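Local coordinates for protein galactan 1,3-beta-galactosidase (Phanerochaete chrysosporium, PDB 7BYS) that probably hydrolyses the beta-1,3-galactan backbone of arabinogalactans from the chain end, and carries a calcium-containing carbohydrate-binding module behind its catalytic domain, at residues T305-E310 against D422-Y427; H353-Y358 against V397-N402. All coordinates share one frame; numbering follows the deposited sequence. Where two conformers were deposited one is given.

How the contacts relate
Both contacts belong to one antiparallel four-stranded sheet of the carbohydrate-binding module, and each joins an outer strand to an inner one: contact 1 pairs 305-308 with 420-426, contact 2 pairs 392-402 with 352-360. The two inner strands are neighbours, which leaves the contact centres about 10 Å apart, and the C-terminus meets the start of segment 353-358. Along the chain, contact 2 is nested within the loop that contact 1 closes. Both are partly buried, with mainly apolar side chains, Tyr307 among them, on the face toward the second sheet. Their other chemistry differs: contact 1 ends in carboxylates around calcium, whereas contact 2 carries a lysine chain lying over the face of a tryptophan in CH-pi contact near the surface.

Contact 1. Residues T305-E310 against D422-Y427; sequences TSYEAE and DKIIVY. With CA (calcium ion), chain F.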
ATOM      1  N   THR A 305      -3.957 -11.452  21.161  1.00 16.18           N
ATOM      2  CA  THR A 305      -3.219 -12.272  22.113  1.00 19.69           C
ATOM      3  C   THR A 305      -2.020 -12.884  21.397  1.00 14.10           C
ATOM      4  O   THR A 305      -2.185 -13.547  20.368  1.00 13.83           O
ATOM      5  CB  THR A 305      -4.121 -13.356  22.694  1.00 22.40           C
ATOM      6  OG1 THR A 305      -5.225 -12.732  23.362  1.00 22.84           O
ATOM      7  CG2 THR A 305      -3.354 -14.196  23.696  1.00 21.89           C
ATOM      8  N   SER A 306      -0.825 -12.652  21.935  1.00 13.96           N
ATOM      9  CA  SER A 306       0.415 -13.090  21.306  1.00 10.65           C
ATOM     10  C   SER A 306       0.840 -14.451  21.835  1.00 13.01           C
ATOM     11  O   SER A 306       0.759 -14.714  23.038  1.00 14.51           O
ATOM     12  CB  SER A 306       1.538 -12.094  21.594  0.75 14.88           C
ATOM     13  OG  SER A 306       1.395 -10.900  20.843  0.75 17.85           O
ATOM     14  N   TYR A 307       1.337 -15.295  20.932  1.00 10.67           N
ATOM     15  CA  TYR A 307       1.891 -16.604  21.272  1.00 12.41           C
ATOM     16  C   TYR A 307       3.239 -16.731  20.580  1.00 11.93           C
ATOM     17  O   TYR A 307       3.310 -16.639  19.350  1.00 12.14           O
ATOM     18  CB  TYR A 307       0.974 -17.729  20.785  1.00 12.48           C
ATOM     19  CG  TYR A 307      -0.425 -17.692  21.362  1.00 13.12           C
ATOM     20  CD1 TYR A 307      -1.416 -16.907  20.787  1.00 14.52           C
ATOM     21  CD2 TYR A 307      -0.762 -18.454  22.482  1.00 15.17           C
ATOM     22  CE1 TYR A 307      -2.701 -16.874  21.309  1.00 14.99           C
ATOM     23  CE2 TYR A 307      -2.043 -18.426  23.008  1.00 15.39           C
ATOM     24  CZ  TYR A 307      -3.004 -17.631  22.420  1.00 17.56           C
ATOM     25  OH  TYR A 307      -4.284 -17.599  22.946  1.00 20.41           O
ATOM     26  N   GLU A 308       4.293 -16.979  21.350  1.00 11.28           N
ATOM     27  CA  GLU A 308       5.622 -17.145  20.774  1.00 11.87           C
ATOM     28  C   GLU A 308       5.757 -18.524  20.148  1.00 11.61           C
ATOM     29  O   GLU A 308       5.381 -19.529  20.757  1.00 12.36           O
ATOM     30  CB  GLU A 308       6.690 -16.973  21.853  1.00 12.37           C
ATOM     31  CG  GLU A 308       6.730 -15.588  22.489  1.00 12.86           C
ATOM     32  CD  GLU A 308       7.160 -14.485  21.539  1.00 14.89           C
ATOM     33  OE1 GLU A 308       7.829 -14.765  20.523  1.00 13.51           O
ATOM     34  OE2 GLU A 308       6.822 -13.321  21.813  1.00 14.05           O
ATOM     35  N   ALA A 309       6.299 -18.575  18.928  1.00 11.95           N
ATOM     36  CA  ALA A 309       6.487 -19.861  18.265  1.00 12.82           C
ATOM     37  C   ALA A 309       7.395 -20.778  19.076  1.00 10.95           C
ATOM     38  O   ALA A 309       7.172 -21.996  19.130  1.00 11.99           O
ATOM     39  CB  ALA A 309       7.060 -19.644  16.866  1.00 12.12           C
ATOM     40  N   GLU A 310       8.409 -20.210  19.731  1.00 10.99           N
ATOM     41  CA  GLU A 310       9.379 -21.013  20.461  1.00 12.31           C
ATOM     42  C   GLU A 310       8.785 -21.650  21.708  1.00 14.84           C
ATOM     43  O   GLU A 310       9.397 -22.567  22.262  1.00 16.18           O
ATOM     44  CB  GLU A 310      10.626 -20.179  20.785  1.00 14.35           C
ATOM     45  CG  GLU A 310      10.372 -18.954  21.653  1.00 11.78           C
ATOM     46  CD  GLU A 310      10.047 -17.699  20.854  1.00 13.14           C
ATOM     47  OE1 GLU A 310       9.588 -17.807  19.689  1.00 12.33           O
ATOM     48  OE2 GLU A 310      10.290 -16.604  21.399  1.00 13.56           O
ATOM     49  N   ASP A 422       8.398 -16.356  14.245  1.00  8.80           N
ATOM     50  CA  ASP A 422       8.722 -15.655  15.481  1.00  7.64           C
ATOM     51  C   ASP A 422       7.604 -15.791  16.505  1.00 10.81           C
ATOM     52  O   ASP A 422       7.851 -16.197  17.646  1.00 10.30           O
ATOM     53  CB  ASP A 422       8.957 -14.170  15.157  1.00  8.59           C
ATOM     54  CG  ASP A 422       9.367 -13.356  16.357  1.00 10.74           C
ATOM     55  OD1 ASP A 422       9.589 -13.918  17.442  1.00 11.65           O
ATOM     56  OD2 ASP A 422       9.474 -12.118  16.211  1.00 11.28           O
ATOM     57  N   LYS A 423       6.386 -15.433  16.118  1.00 10.04           N
ATOM     58  CA  LYS A 423       5.224 -15.479  16.995  1.00 11.14           C
ATOM     59  C   LYS A 423       3.992 -15.320  16.120  1.00 11.28           C
ATOM     60  O   LYS A 423       4.090 -15.036  14.920  1.00  9.45           O
ATOM     61  CB  LYS A 423       5.257 -14.367  18.058  1.00 11.44           C
ATOM     62  CG  LYS A 423       5.259 -12.941  17.499  1.00 12.63           C
ATOM     63  CD  LYS A 423       5.010 -11.934  18.613  1.00 14.50           C
ATOM     64  CE  LYS A 423       4.784 -10.543  18.057  1.00 18.94           C
ATOM     65  NZ  LYS A 423       4.243  -9.647  19.124  1.00 25.56           N
ATOM     66  N   ILE A 424       2.825 -15.508  16.733  1.00 10.39           N
ATOM     67  CA  ILE A 424       1.546 -15.200  16.110  1.00 10.47           C
ATOM     68  C   ILE A 424       0.772 -14.292  17.054  1.00 13.17           C
ATOM     69  O   ILE A 424       0.982 -14.309  18.270  1.00 11.30           O
ATOM     70  CB  ILE A 424       0.717 -16.456  15.725  1.00 10.77           C
ATOM     71  CG1 ILE A 424       0.164 -17.179  16.968  1.00 11.78           C
ATOM     72  CG2 ILE A 424       1.543 -17.407  14.862  1.00 10.31           C
ATOM     73  CD1 ILE A 424      -0.769 -18.338  16.639  1.00 14.00           C
ATOM     74  N   ILE A 425      -0.104 -13.473  16.488  1.00  9.69           N
ATOM     75  CA  ILE A 425      -1.047 -12.678  17.266  1.00  9.66           C
ATOM     76  C   ILE A 425      -2.443 -13.014  16.779  1.00 11.91           C
ATOM     77  O   ILE A 425      -2.737 -12.902  15.580  1.00 10.95           O
ATOM     78  CB  ILE A 425      -0.784 -11.165  17.179  1.00 10.08           C
ATOM     79  CG1 ILE A 425       0.672 -10.843  17.532  1.00 12.80           C
ATOM     80  CG2 ILE A 425      -1.751 -10.429  18.104  1.00 11.90           C
ATOM     81  CD1 ILE A 425       1.011  -9.333  17.498  1.00 13.57           C
ATOM     82  N   VAL A 426      -3.293 -13.442  17.704  1.00 11.76           N
ATOM     83  CA  VAL A 426      -4.665 -13.835  17.408  1.00 11.86           C
ATOM     84  C   VAL A 426      -5.587 -12.691  17.803  1.00 13.61           C
ATOM     85  O   VAL A 426      -5.641 -12.297  18.975  1.00 16.15           O
ATOM     86  CB  VAL A 426      -5.045 -15.124  18.150  1.00 12.41           C
ATOM     87  CG1 VAL A 426      -6.510 -15.464  17.895  1.00 16.71           C
ATOM     88  CG2 VAL A 426      -4.150 -16.281  17.718  1.00 13.31           C
ATOM     89  N   TYR A 427      -6.320 -12.169  16.826  1.00 15.99           N
ATOM     90  CA  TYR A 427      -7.213 -11.039  17.039  1.00 14.19           C
ATOM     91  C   TYR A 427      -8.653 -11.519  17.132  1.00 20.78           C
ATOM     92  O   TYR A 427      -8.945 -12.702  16.952  1.00 25.35           O
ATOM     93  CB  TYR A 427      -7.057 -10.019  15.900  1.00 13.63           C
ATOM     94  CG  TYR A 427      -5.689  -9.378  15.878  1.00 11.96           C
ATOM     95  CD1 TYR A 427      -5.411  -8.281  16.677  1.00 10.32           C
ATOM     96  CD2 TYR A 427      -4.670  -9.888  15.074  1.00 13.13           C
ATOM     97  CE1 TYR A 427      -4.170  -7.694  16.680  1.00 13.17           C
ATOM     98  CE2 TYR A 427      -3.423  -9.301  15.063  1.00 11.79           C
ATOM     99  CZ  TYR A 427      -3.180  -8.206  15.871  1.00 11.72           C
ATOM    100  OH  TYR A 427      -1.957  -7.595  15.894  1.00 13.44           O
ATOM    101  OXT TYR A 427      -9.554 -10.723  17.395  1.00 29.20           O
TER
HETATM  102 CA    CA F 503       9.652 -15.372  19.246  1.00 10.41          CA
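Tyr307 lies against Ile424 and Val426 on the face of the sheet that looks toward strand 339-349. Its CB meets Ile424 CG1 at 3.9 Å, and with CG set beside the backbone N (chi1 -59°) the ring carries CE1 on to Val426 CG2, also at 3.9 Å; Ile343 and Val346 pack from beyond, and the hydroxyl is bonded to Gln347 N. Tyr307 and Ile424 exchange two backbone hydrogen bonds, and Thr305 does the same with Val426, its N lying 2.9 Å from Val426 O. On the reverse face Lys423 runs out extended beyond CG, its CB 3.6 Å from Glu308 OE1, while its ammonium makes a cation-pi contact with Tyr358. There too Ile425 CG1 packs 3.4 Å from Ser306 OG, in one conformer of that serine, and CG2 sits over one face of the Tyr427 ring; an alanine here would probably leave the hydroxyl without the branch packed on it and open a gap over that ring face. Asp422 O is gripped twice, by Ala309 N at 3.1 Å from above the carbonyl plane and by the calcium. The ion also takes Asp422 OD1 and Glu308 OE1, each at 2.3 Å, and both carboxylate oxygens of Glu310; the backbone oxygens of Ser327 and Lys330 complete it. A classic beta bulge at Asp422-Lys423, opposite Tyr358, adjoins this calcium site, which ties the first and last strands of the CBM35 beta-sandwich together.

Contact 2. Residues H353-Y358 against V397-N402; sequences HWVALY and VKLNLN
Lys398 lies across one face of the Trp354 indole, and its atoms can be followed along it. CB stands almost squarely over the six-membered ring, 3.8 Å from its centroid and 12° off the normal, a CH-pi contact. With CG swung roughly opposite the backbone N (chi1 -158°), the chain continues over the indole: CG is 4.1 Å from Trp354 CE2, and CD, 3.7 Å above the plane, sits toward the rim by CE2 and CZ2. A bend about the CG-CD bond (chi3 57°) turns CE from a straight course, and NZ finishes 4.0 Å from Trp354 CZ2. The lysine's aliphatic part thus shields the indole, whose edge is met in plane by Val397 N. On the opposite face of the sheet, Val355 CG2 meets Leu399 CD1 at 3.8 Å, the two side chains crossing at about a right angle, and Leu357 CD2 reaches Val397 CG1. Leu401 CD1 approaches His353 CB and ring at 4.1 Å, while ND1 bonds to the C-terminal Tyr427 O and NE2 to Gly350 O. Four backbone hydrogen bonds, two exchanged between His353 and Leu399 and two between Val355 and Val397, hold the strands in antiparallel register. Leu399 goes on to touch Val371 and Val373, and Leu401 Val373, of strand 367-373 in the facing sheet, so this edge pairing supplies part of the hydrophobic interior between the two sheets of the beta-sandwich module.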
ATOM      1  N   HIS A 353     -11.313 -15.638  13.093  1.00 15.57           N
ATOM      2  CA  HIS A 353     -10.377 -14.700  13.689  1.00 16.65           C
ATOM      3  C   HIS A 353      -9.203 -14.460  12.758  1.00 13.62           C
ATOM      4  O   HIS A 353      -8.646 -15.402  12.190  1.00 13.93           O
ATOM      5  CB  HIS A 353      -9.875 -15.227  15.034  1.00 18.03           C
ATOM      6  CG  HIS A 353     -10.936 -15.236  16.086  1.00 18.63           C
ATOM      7  ND1 HIS A 353     -11.055 -14.241  17.030  1.00 21.45           N
ATOM      8  CD2 HIS A 353     -11.953 -16.101  16.314  1.00 19.10           C
ATOM      9  CE1 HIS A 353     -12.093 -14.499  17.808  1.00 27.64           C
ATOM     10  NE2 HIS A 353     -12.656 -15.620  17.393  1.00 21.24           N
ATOM     11  N   TRP A 354      -8.836 -13.188  12.605  1.00 11.64           N
ATOM     12  CA  TRP A 354      -7.592 -12.856  11.929  1.00 10.62           C
ATOM     13  C   TRP A 354      -6.416 -13.203  12.824  1.00 11.91           C
ATOM     14  O   TRP A 354      -6.407 -12.876  14.012  1.00 14.20           O
ATOM     15  CB  TRP A 354      -7.562 -11.366  11.612  1.00 13.69           C
ATOM     16  CG  TRP A 354      -8.363 -11.034  10.416  1.00 12.75           C
ATOM     17  CD1 TRP A 354      -9.528 -10.320  10.384  1.00 15.45           C
ATOM     18  CD2 TRP A 354      -8.087 -11.414   9.063  1.00 12.30           C
ATOM     19  NE1 TRP A 354      -9.985 -10.224   9.100  1.00 16.86           N
ATOM     20  CE2 TRP A 354      -9.116 -10.878   8.266  1.00 13.99           C
ATOM     21  CE3 TRP A 354      -7.051 -12.121   8.445  1.00 12.96           C
ATOM     22  CZ2 TRP A 354      -9.152 -11.048   6.886  1.00 14.18           C
ATOM     23  CZ3 TRP A 354      -7.092 -12.294   7.070  1.00 15.29           C
ATOM     24  CH2 TRP A 354      -8.130 -11.756   6.308  1.00 14.92           C
ATOM     25  N   VAL A 355      -5.415 -13.857  12.244  1.00 10.41           N
ATOM     26  CA  VAL A 355      -4.192 -14.211  12.947  1.00 12.55           C
ATOM     27  C   VAL A 355      -3.016 -13.654  12.153  1.00 11.10           C
ATOM     28  O   VAL A 355      -2.890 -13.917  10.954  1.00 11.42           O
ATOM     29  CB  VAL A 355      -4.075 -15.738  13.124  1.00 11.21           C
ATOM     30  CG1 VAL A 355      -2.819 -16.092  13.897  1.00 13.72           C
ATOM     31  CG2 VAL A 355      -5.328 -16.299  13.831  1.00 13.74           C
ATOM     32  N   ALA A 356      -2.173 -12.880  12.816  1.00 10.67           N
ATOM     33  CA  ALA A 356      -0.977 -12.339  12.189  1.00  9.97           C
ATOM     34  C   ALA A 356       0.198 -13.270  12.452  1.00  8.92           C
ATOM     35  O   ALA A 356       0.491 -13.604  13.603  1.00 10.22           O
ATOM     36  CB  ALA A 356      -0.667 -10.946  12.733  1.00 11.39           C
ATOM     37  N   LEU A 357       0.874 -13.674  11.387  1.00  8.28           N
ATOM     38  CA  LEU A 357       2.049 -14.534  11.476  1.00  9.34           C
ATOM     39  C   LEU A 357       3.290 -13.657  11.341  1.00 10.27           C
ATOM     40  O   LEU A 357       3.504 -13.040  10.291  1.00  8.94           O
ATOM     41  CB  LEU A 357       2.025 -15.605  10.386  1.00 11.44           C
ATOM     42  CG  LEU A 357       0.720 -16.369  10.148  1.00  9.06           C
ATOM     43  CD1 LEU A 357       0.912 -17.408   9.042  1.00 13.22           C
ATOM     44  CD2 LEU A 357       0.223 -17.009  11.425  1.00 12.50           C
ATOM     45  N   TYR A 358       4.085 -13.584  12.410  1.00  7.95           N
ATOM     46  CA  TYR A 358       5.328 -12.816  12.416  1.00  8.47           C
ATOM     47  C   TYR A 358       6.476 -13.755  12.071  1.00  9.16           C
ATOM     48  O   TYR A 358       6.701 -14.755  12.762  1.00 10.33           O
ATOM     49  CB  TYR A 358       5.552 -12.165  13.777  1.00  8.79           C
ATOM     50  CG  TYR A 358       4.677 -10.963  14.012  1.00  8.05           C
ATOM     51  CD1 TYR A 358       3.303 -11.095  14.216  1.00  9.85           C
ATOM     52  CD2 TYR A 358       5.228  -9.690  14.031  1.00 10.39           C
ATOM     53  CE1 TYR A 358       2.499  -9.970  14.406  1.00  9.51           C
ATOM     54  CE2 TYR A 358       4.438  -8.571  14.229  1.00  9.73           C
ATOM     55  CZ  TYR A 358       3.083  -8.725  14.405  1.00 10.35           C
ATOM     56  OH  TYR A 358       2.321  -7.591  14.600  1.00 11.81           O
ATOM     57  N   VAL A 397      -3.776 -14.263   8.243  1.00 10.41           N
ATOM     58  CA  VAL A 397      -4.599 -15.377   7.781  1.00 11.61           C
ATOM     59  C   VAL A 397      -5.842 -15.447   8.659  1.00  9.45           C
ATOM     60  O   VAL A 397      -5.766 -15.257   9.877  1.00 11.91           O
ATOM     61  CB  VAL A 397      -3.808 -16.707   7.737  1.00 13.22           C
ATOM     62  CG1 VAL A 397      -3.346 -17.129   9.129  1.00 13.28           C
ATOM     63  CG2 VAL A 397      -4.642 -17.806   7.080  1.00 15.33           C
ATOM     64  N   LYS A 398      -6.996 -15.677   8.031  1.00 12.31           N
ATOM     65  CA  LYS A 398      -8.270 -15.751   8.738  1.00 12.53           C
ATOM     66  C   LYS A 398      -8.563 -17.210   9.071  1.00 13.46           C
ATOM     67  O   LYS A 398      -8.699 -18.039   8.166  1.00 16.54           O
ATOM     68  CB  LYS A 398      -9.390 -15.166   7.882  1.00 15.44           C
ATOM     69  CG  LYS A 398     -10.597 -14.714   8.704  1.00 24.41           C
ATOM     70  CD  LYS A 398     -11.522 -13.813   7.886  1.00 27.69           C
ATOM     71  CE  LYS A 398     -11.978 -14.519   6.622  1.00 36.92           C
ATOM     72  NZ  LYS A 398     -11.792 -13.667   5.410  1.00 40.36           N
ATOM     73  N   LEU A 399      -8.645 -17.521  10.363  1.00 12.82           N
ATOM     74  CA  LEU A 399      -8.790 -18.899  10.821  1.00 13.21           C
ATOM     75  C   LEU A 399     -10.093 -19.080  11.588  1.00 16.05           C
ATOM     76  O   LEU A 399     -10.469 -18.235  12.404  1.00 15.28           O
ATOM     77  CB  LEU A 399      -7.619 -19.296  11.726  1.00 17.39           C
ATOM     78  CG  LEU A 399      -6.228 -19.226  11.084  1.00 13.85           C
ATOM     79  CD1 LEU A 399      -5.156 -19.643  12.065  1.00 17.52           C
ATOM     80  CD2 LEU A 399      -6.163 -20.080   9.825  1.00 15.30           C
ATOM     81  N   ASN A 400     -10.757 -20.213  11.348  1.00 20.98           N
ATOM     82  CA  ASN A 400     -11.949 -20.594  12.100  1.00 21.83           C
ATOM     83  C   ASN A 400     -11.521 -21.369  13.340  1.00 18.64           C
ATOM     84  O   ASN A 400     -10.956 -22.462  13.229  1.00 23.49           O
ATOM     85  CB  ASN A 400     -12.874 -21.450  11.239  1.00 22.81           C
ATOM     86  CG  ASN A 400     -13.665 -20.627  10.241  1.00 33.46           C
ATOM     87  OD1 ASN A 400     -14.036 -19.485  10.517  1.00 41.00           O
ATOM     88  ND2 ASN A 400     -13.913 -21.196   9.068  1.00 40.11           N
ATOM     89  N   LEU A 401     -11.790 -20.807  14.513  1.00 15.22           N
ATOM     90  CA  LEU A 401     -11.414 -21.389  15.790  1.00 16.55           C
ATOM     91  C   LEU A 401     -12.662 -21.831  16.545  1.00 23.05           C
ATOM     92  O   LEU A 401     -13.784 -21.421  16.233  1.00 24.27           O
ATOM     93  CB  LEU A 401     -10.630 -20.384  16.640  1.00 20.04           C
ATOM     94  CG  LEU A 401      -9.399 -19.735  15.998  1.00 16.18           C
ATOM     95  CD1 LEU A 401      -8.806 -18.686  16.916  1.00 19.69           C
ATOM     96  CD2 LEU A 401      -8.382 -20.823  15.690  1.00 18.84           C
ATOM     97  N   ASN A 402     -12.453 -22.681  17.542  1.00 20.51           N
ATOM     98  CA  ASN A 402     -13.534 -23.148  18.398  1.00 27.66           C
ATOM     99  C   ASN A 402     -13.490 -22.419  19.732  1.00 23.57           C
ATOM    100  O   ASN A 402     -12.450 -21.915  20.158  1.00 23.34           O
ATOM    101  CB  ASN A 402     -13.426 -24.656  18.645  1.00 23.09           C
ATOM    102  CG  ASN A 402     -13.568 -25.464  17.379  1.00 23.73           C
ATOM    103  OD1 ASN A 402     -14.303 -25.087  16.467  1.00 34.45           O
ATOM    104  ND2 ASN A 402     -12.861 -26.587  17.314  1.00 30.89           N
TER